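Local coordinates for protein transcriptional regulator, LYSR family (Neisseria meningitidis, PDB 4AB5) that probably senses a small-molecule effector through this regulatory domain and, as a MetR-like LysR-family transcription factor, probably controls methionine biosynthesis genes, at residues A7-I12 with Q36-I41; G28-M33 with N199-I204. All blocks are in the same frame, centred on the assembly; numbering follows the deposited sequence.

Contact 1: residues A7-I12 with Q36-I41; sequences AGELRI and QVELDI
Leu10 and Leu39 lie side by side across two parallel strands, both pointing to the face that also carries Val37, Ile12 and Ile41. Leu39 CD2 sits 3.8 Å from Leu10 CG, and the same methyl reaches Ile12 CD1 at 4.1 Å. Val37 CG1, swung opposite its own backbone N (chi1 172°), meets Leu10 CB at 3.7 Å. Branched apolar chains suit this face because helices 20-33 and 196-212 pack on it.

Between the two faces the backbones alternate as donor and acceptor. Leu10 uses both its N and its O: the N gives a nearly straight bond to Glu38 O (2.8 Å, 174°), while the O receives Asp40 N at 3.1 Å. Glu38 N to Gly8 O and Ile12 N to Asp40 O extend the pattern at the two ends. The strands are the two beta segments of a beta-alpha-beta crossover through helix 20-33, a unit of the periplasmic-binding-protein-like regulatory domain.

On the other face stand the charged chains, Glu9 and Glu38 exposed, Arg11 and Asp40 less so. Arg11 and Asp40 touch through their aliphatic parts, CG to CB at 4.0 Å. Their charged ends part company: the guanidinium pairs with Asp59 of the same chain, whereas Asp40 OD1 forms a salt bridge with Arg135 of the second subunit.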
loop_
_atom_site.group_PDB
_atom_site.type_symbol
_atom_site.label_atom_id
_atom_site.label_comp_id
_atom_site.label_asym_id
_atom_site.label_seq_id
_atom_site.Cartn_x
_atom_site.Cartn_y
_atom_site.Cartn_z
ATOM N N ALA B 7 -19.891 -17.479 17.254
ATOM C CA ALA B 7 -19.232 -16.263 17.729
ATOM C C ALA B 7 -17.746 -16.485 18.080
ATOM O O ALA B 7 -17.328 -17.608 18.355
ATOM C CB ALA B 7 -19.982 -15.708 18.928
ATOM N N GLY B 8 -16.973 -15.407 18.059
ATOM C CA GLY B 8 -15.545 -15.439 18.352
ATOM C C GLY B 8 -14.793 -14.197 17.906
ATOM O O GLY B 8 -15.399 -13.170 17.587
ATOM N N GLU B 9 -13.457 -14.292 17.887
ATOM C CA GLU B 9 -12.561 -13.203 17.523
ATOM C C GLU B 9 -11.429 -13.715 16.662
ATOM O O GLU B 9 -10.778 -14.706 17.025
ATOM C CB GLU B 9 -11.944 -12.579 18.787
ATOM C CG GLU B 9 -12.667 -11.366 19.339
ATOM C CD GLU B 9 -12.277 -11.032 20.765
ATOM O OE1 GLU B 9 -11.101 -10.664 20.996
ATOM O OE2 GLU B 9 -13.147 -11.150 21.658
ATOM N N LEU B 10 -11.173 -13.019 15.533
ATOM C CA LEU B 10 -10.053 -13.337 14.667
ATOM C C LEU B 10 -9.239 -12.059 14.433
ATOM O O LEU B 10 -9.515 -11.299 13.506
ATOM C CB LEU B 10 -10.504 -14.031 13.368
ATOM C CG LEU B 10 -9.459 -14.381 12.284
ATOM C CD1 LEU B 10 -8.178 -14.989 12.859
ATOM C CD2 LEU B 10 -10.055 -15.313 11.256
ATOM N N ARG B 11 -8.280 -11.806 15.348
ATOM C CA ARG B 11 -7.352 -10.678 15.293
ATOM C C ARG B 11 -6.114 -11.217 14.572
ATOM O O ARG B 11 -5.429 -12.110 15.084
ATOM C CB ARG B 11 -7.020 -10.148 16.709
ATOM C CG ARG B 11 -8.244 -9.650 17.494
ATOM C CD ARG B 11 -7.978 -9.493 18.983
ATOM N NE ARG B 11 -7.715 -10.775 19.648
ATOM C CZ ARG B 11 -7.222 -10.900 20.876
ATOM N NH1 ARG B 11 -6.955 -9.827 21.605
ATOM N NH2 ARG B 11 -6.992 -12.102 21.385
ATOM N N ILE B 12 -5.908 -10.756 13.327
ATOM C CA ILE B 12 -4.813 -11.199 12.462
ATOM C C ILE B 12 -3.565 -10.340 12.649
ATOM O O ILE B 12 -3.599 -9.146 12.379
ATOM C CB ILE B 12 -5.240 -11.337 10.966
ATOM C CG1 ILE B 12 -6.445 -12.301 10.798
ATOM C CG2 ILE B 12 -4.071 -11.818 10.117
ATOM C CD1 ILE B 12 -7.492 -11.827 9.884
ATOM N N GLN B 36 -20.393 -13.672 12.811
ATOM C CA GLN B 36 -20.357 -13.468 14.258
ATOM C C GLN B 36 -18.935 -13.346 14.800
ATOM O O GLN B 36 -18.754 -12.934 15.951
ATOM C CB GLN B 36 -21.144 -14.573 14.986
ATOM C CG GLN B 36 -22.637 -14.607 14.675
ATOM C CD GLN B 36 -23.343 -13.403 15.231
ATOM O OE1 GLN B 36 -23.457 -13.221 16.446
ATOM N NE2 GLN B 36 -23.821 -12.540 14.350
ATOM N N VAL B 37 -17.931 -13.696 13.971
ATOM C CA VAL B 37 -16.511 -13.657 14.317
ATOM C C VAL B 37 -16.031 -12.239 14.031
ATOM O O VAL B 37 -16.083 -11.787 12.883
ATOM C CB VAL B 37 -15.689 -14.749 13.557
ATOM C CG1 VAL B 37 -14.184 -14.578 13.756
ATOM C CG2 VAL B 37 -16.122 -16.153 13.960
ATOM N N GLU B 38 -15.614 -11.524 15.086
ATOM C CA GLU B 38 -15.108 -10.155 14.975
ATOM C C GLU B 38 -13.697 -10.163 14.393
ATOM O O GLU B 38 -12.796 -10.773 14.956
ATOM C CB GLU B 38 -15.147 -9.445 16.335
ATOM C CG GLU B 38 -16.550 -9.068 16.784
ATOM C CD GLU B 38 -16.617 -8.367 18.126
ATOM O OE1 GLU B 38 -16.385 -9.030 19.164
ATOM O OE2 GLU B 38 -16.932 -7.155 18.140
ATOM N N LEU B 39 -13.526 -9.527 13.237
ATOM C CA LEU B 39 -12.246 -9.460 12.532
ATOM C C LEU B 39 -11.460 -8.195 12.880
ATOM O O LEU B 39 -12.047 -7.140 13.115
ATOM C CB LEU B 39 -12.461 -9.560 11.008
ATOM C CG LEU B 39 -12.786 -10.944 10.428
ATOM C CD1 LEU B 39 -13.359 -10.813 9.024
ATOM C CD2 LEU B 39 -11.546 -11.838 10.375
ATOM N N ASP B 40 -10.129 -8.314 12.910
ATOM C CA ASP B 40 -9.213 -7.212 13.201
ATOM C C ASP B 40 -7.832 -7.495 12.629
ATOM O O ASP B 40 -7.494 -8.657 12.390
ATOM C CB ASP B 40 -9.118 -6.945 14.721
ATOM C CG ASP B 40 -8.737 -5.518 15.093
ATOM O OD1 ASP B 40 -8.691 -4.657 14.190
ATOM O OD2 ASP B 40 -8.531 -5.254 16.291
ATOM N N ILE B 41 -7.047 -6.424 12.380
ATOM C CA ILE B 41 -5.670 -6.505 11.888
ATOM C C ILE B 41 -4.793 -5.877 12.951
ATOM O O ILE B 41 -5.023 -4.730 13.323
ATOM C CB ILE B 41 -5.461 -5.862 10.480
ATOM C CG1 ILE B 41 -6.395 -6.500 9.415
ATOM C CG2 ILE B 41 -3.975 -5.957 10.050
ATOM C CD1 ILE B 41 -6.827 -5.590 8.316
#

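Contact 2: residues G28-M33 with N199-I204; sequences GEFRPM and NNFCQI
Phe30 and Phe201 meet in a T-shaped (edge-to-face) stack where helices 20-33 and 196-212 pack in the LysR regulatory domain, a fold of the periplasmic-binding-protein type. The helix axes approach to 10.1 Å here and run roughly antiparallel, at 141°. Phe201 presents its edge to the face of Phe30; the planes stand at 82° with ring centroids 5.3 Å apart. Such a pairing sets ring hydrogens against pi density, a favourable use of aromatic residues in a buried seam. With CG of Phe30 opposite its backbone N (chi1 175°), the ring is sent down onto the sheet and turns one face to Phe201, whose CD1 comes within 3.7 Å of Phe30 CD2. A further ring, that of Trp34, stacks on Phe30.

Aliphatic packing continues the seam one turn along. The slim end of Ile204 lets CD1 settle at the edge of the Phe30 ring, near its plane, and approach Phe30 CB at 4.0 Å. That methyl also meets the selenium of Met33, a selenomethionine whose bent chain and that of the isoleucine run alongside each other in opposing directions.

A charged group enters with Glu29. Its extended chain crosses Ile204 and is held at the far end by a salt bridge from OE1 to Arg208, on the next turn of helix 196-212, while OE2 lies 3.4 Å from Ile204 CG2.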
loop_
_atom_site.group_PDB
_atom_site.type_symbol
_atom_site.label_atom_id
_atom_site.label_comp_id
_atom_site.label_asym_id
_atom_site.label_seq_id
_atom_site.Cartn_x
_atom_site.Cartn_y
_atom_site.Cartn_z
ATOM N N GLY B 28 -12.350 -10.853 3.220
ATOM C CA GLY B 28 -13.575 -10.498 2.509
ATOM C C GLY B 28 -14.469 -11.674 2.165
ATOM O O GLY B 28 -15.677 -11.495 1.990
ATOM N N GLU B 29 -13.871 -12.880 2.040
ATOM C CA GLU B 29 -14.557 -14.148 1.745
ATOM C C GLU B 29 -15.010 -14.798 3.057
ATOM O O GLU B 29 -16.131 -15.296 3.142
ATOM C CB GLU B 29 -13.631 -15.084 0.933
ATOM C CG GLU B 29 -14.317 -16.317 0.365
ATOM C CD GLU B 29 -13.454 -17.161 -0.554
ATOM O OE1 GLU B 29 -13.415 -16.868 -1.771
ATOM O OE2 GLU B 29 -12.805 -18.110 -0.062
ATOM N N PHE B 30 -14.137 -14.777 4.073
ATOM C CA PHE B 30 -14.386 -15.311 5.416
ATOM C C PHE B 30 -15.567 -14.593 6.110
ATOM O O PHE B 30 -16.420 -15.258 6.692
ATOM C CB PHE B 30 -13.105 -15.191 6.268
ATOM C CG PHE B 30 -13.232 -15.600 7.718
ATOM C CD1 PHE B 30 -13.594 -14.673 8.691
ATOM C CD2 PHE B 30 -12.939 -16.896 8.117
ATOM C CE1 PHE B 30 -13.723 -15.048 10.029
ATOM C CE2 PHE B 30 -13.040 -17.266 9.459
ATOM C CZ PHE B 30 -13.450 -16.345 10.403
ATOM N N ARG B 31 -15.580 -13.243 6.081
ATOM C CA ARG B 31 -16.590 -12.415 6.742
ATOM C C ARG B 31 -18.047 -12.862 6.563
ATOM O O ARG B 31 -18.641 -13.188 7.589
ATOM C CB ARG B 31 -16.375 -10.933 6.452
ATOM C CG ARG B 31 -17.245 -9.968 7.262
ATOM C CD ARG B 31 -16.644 -8.568 7.262
ATOM N NE ARG B 31 -16.181 -8.205 5.924
ATOM C CZ ARG B 31 -14.934 -7.888 5.606
ATOM N NH1 ARG B 31 -14.006 -7.789 6.549
ATOM N NH2 ARG B 31 -14.616 -7.610 4.353
ATOM N N PRO B 32 -18.638 -12.963 5.330
ATOM C CA PRO B 32 -20.032 -13.433 5.233
ATOM C C PRO B 32 -20.259 -14.869 5.718
ATOM O O PRO B 32 -21.382 -15.198 6.120
ATOM C CB PRO B 32 -20.345 -13.298 3.742
ATOM C CG PRO B 32 -19.020 -13.316 3.065
ATOM C CD PRO B 32 -18.105 -12.617 3.991
HETATM N N MSE B 33 -19.212 -15.720 5.651
HETATM C CA MSE B 33 -19.224 -17.127 6.064
HETATM C C MSE B 33 -19.288 -17.283 7.595
HETATM O O MSE B 33 -19.869 -18.249 8.105
HETATM C CB MSE B 33 -17.962 -17.810 5.539
HETATM C CG MSE B 33 -18.221 -18.880 4.540
HETATM SE SE MSE B 33 -16.771 -18.950 3.312
HETATM C CE MSE B 33 -17.821 -19.495 1.751
ATOM N N ASN B 199 -9.133 -22.548 11.492
ATOM C CA ASN B 199 -8.761 -23.563 10.523
ATOM C C ASN B 199 -9.347 -23.250 9.155
ATOM O O ASN B 199 -8.647 -23.397 8.154
ATOM C CB ASN B 199 -9.189 -24.948 11.007
ATOM C CG ASN B 199 -8.087 -25.954 11.000
ATOM O OD1 ASN B 199 -8.112 -26.919 10.235
ATOM N ND2 ASN B 199 -7.011 -25.689 11.727
ATOM N N ASN B 200 -10.618 -22.776 9.120
ATOM C CA ASN B 200 -11.290 -22.424 7.879
ATOM C C ASN B 200 -10.693 -21.163 7.241
ATOM O O ASN B 200 -10.674 -21.065 6.013
ATOM C CB ASN B 200 -12.803 -22.362 8.062
ATOM C CG ASN B 200 -13.554 -22.119 6.791
ATOM O OD1 ASN B 200 -13.516 -22.893 5.825
ATOM N ND2 ASN B 200 -14.189 -20.982 6.748
ATOM N N PHE B 201 -10.161 -20.224 8.056
ATOM C CA PHE B 201 -9.511 -19.028 7.510
ATOM C C PHE B 201 -8.236 -19.414 6.748
ATOM O O PHE B 201 -7.945 -18.832 5.706
ATOM C CB PHE B 201 -9.200 -17.984 8.596
ATOM C CG PHE B 201 -8.696 -16.670 8.045
ATOM C CD1 PHE B 201 -9.487 -15.903 7.198
ATOM C CD2 PHE B 201 -7.434 -16.193 8.386
ATOM C CE1 PHE B 201 -9.020 -14.685 6.693
ATOM C CE2 PHE B 201 -6.966 -14.969 7.885
ATOM C CZ PHE B 201 -7.756 -14.229 7.031
ATOM N N CYS B 202 -7.508 -20.426 7.253
ATOM C CA CYS B 202 -6.286 -20.935 6.628
ATOM C C CYS B 202 -6.578 -21.676 5.340
ATOM O O CYS B 202 -5.824 -21.523 4.372
ATOM C CB CYS B 202 -5.493 -21.791 7.596
ATOM S SG CYS B 202 -5.037 -20.929 9.115
ATOM N N GLN B 203 -7.687 -22.443 5.301
ATOM C CA GLN B 203 -8.073 -23.133 4.070
ATOM C C GLN B 203 -8.569 -22.166 2.991
ATOM O O GLN B 203 -8.352 -22.435 1.814
ATOM C CB GLN B 203 -8.965 -24.369 4.287
ATOM C CG GLN B 203 -10.369 -24.117 4.805
ATOM C CD GLN B 203 -11.096 -25.407 5.111
ATOM O OE1 GLN B 203 -11.321 -26.249 4.232
ATOM N NE2 GLN B 203 -11.492 -25.587 6.365
ATOM N N ILE B 204 -9.138 -20.999 3.399
ATOM C CA ILE B 204 -9.573 -19.918 2.505
ATOM C C ILE B 204 -8.330 -19.280 1.884
ATOM O O ILE B 204 -8.287 -19.133 0.664
ATOM C CB ILE B 204 -10.505 -18.895 3.232
ATOM C CG1 ILE B 204 -11.929 -19.480 3.445
ATOM C CG2 ILE B 204 -10.583 -17.539 2.495
ATOM C CD1 ILE B 204 -12.817 -18.733 4.535
#

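In the fold
The centres of the two contacts lie 11 Å apart, and all four segments belong to the LysR substrate-binding domain. Along the chain they alternate: strand 8-13, helix 20-33, strand 37-42 and, after a long excursion, helix 196-212 near the C-terminal end. Contact 1 pairs strand 37-42 with its neighbour 8-13, and contact 2 forms part of the helical layer over them. They join directly, with Leu10 CD2 at 3.6 Å from Phe30 CZ and Ile12 CD1 at 3.7 Å from Phe201 CZ. One hydrophobic core thus ties the early beta-alpha-beta unit to the late helix. Residues of strand 37-42 and helix 20-33 meet the second subunit, so the interface borders this side of the core.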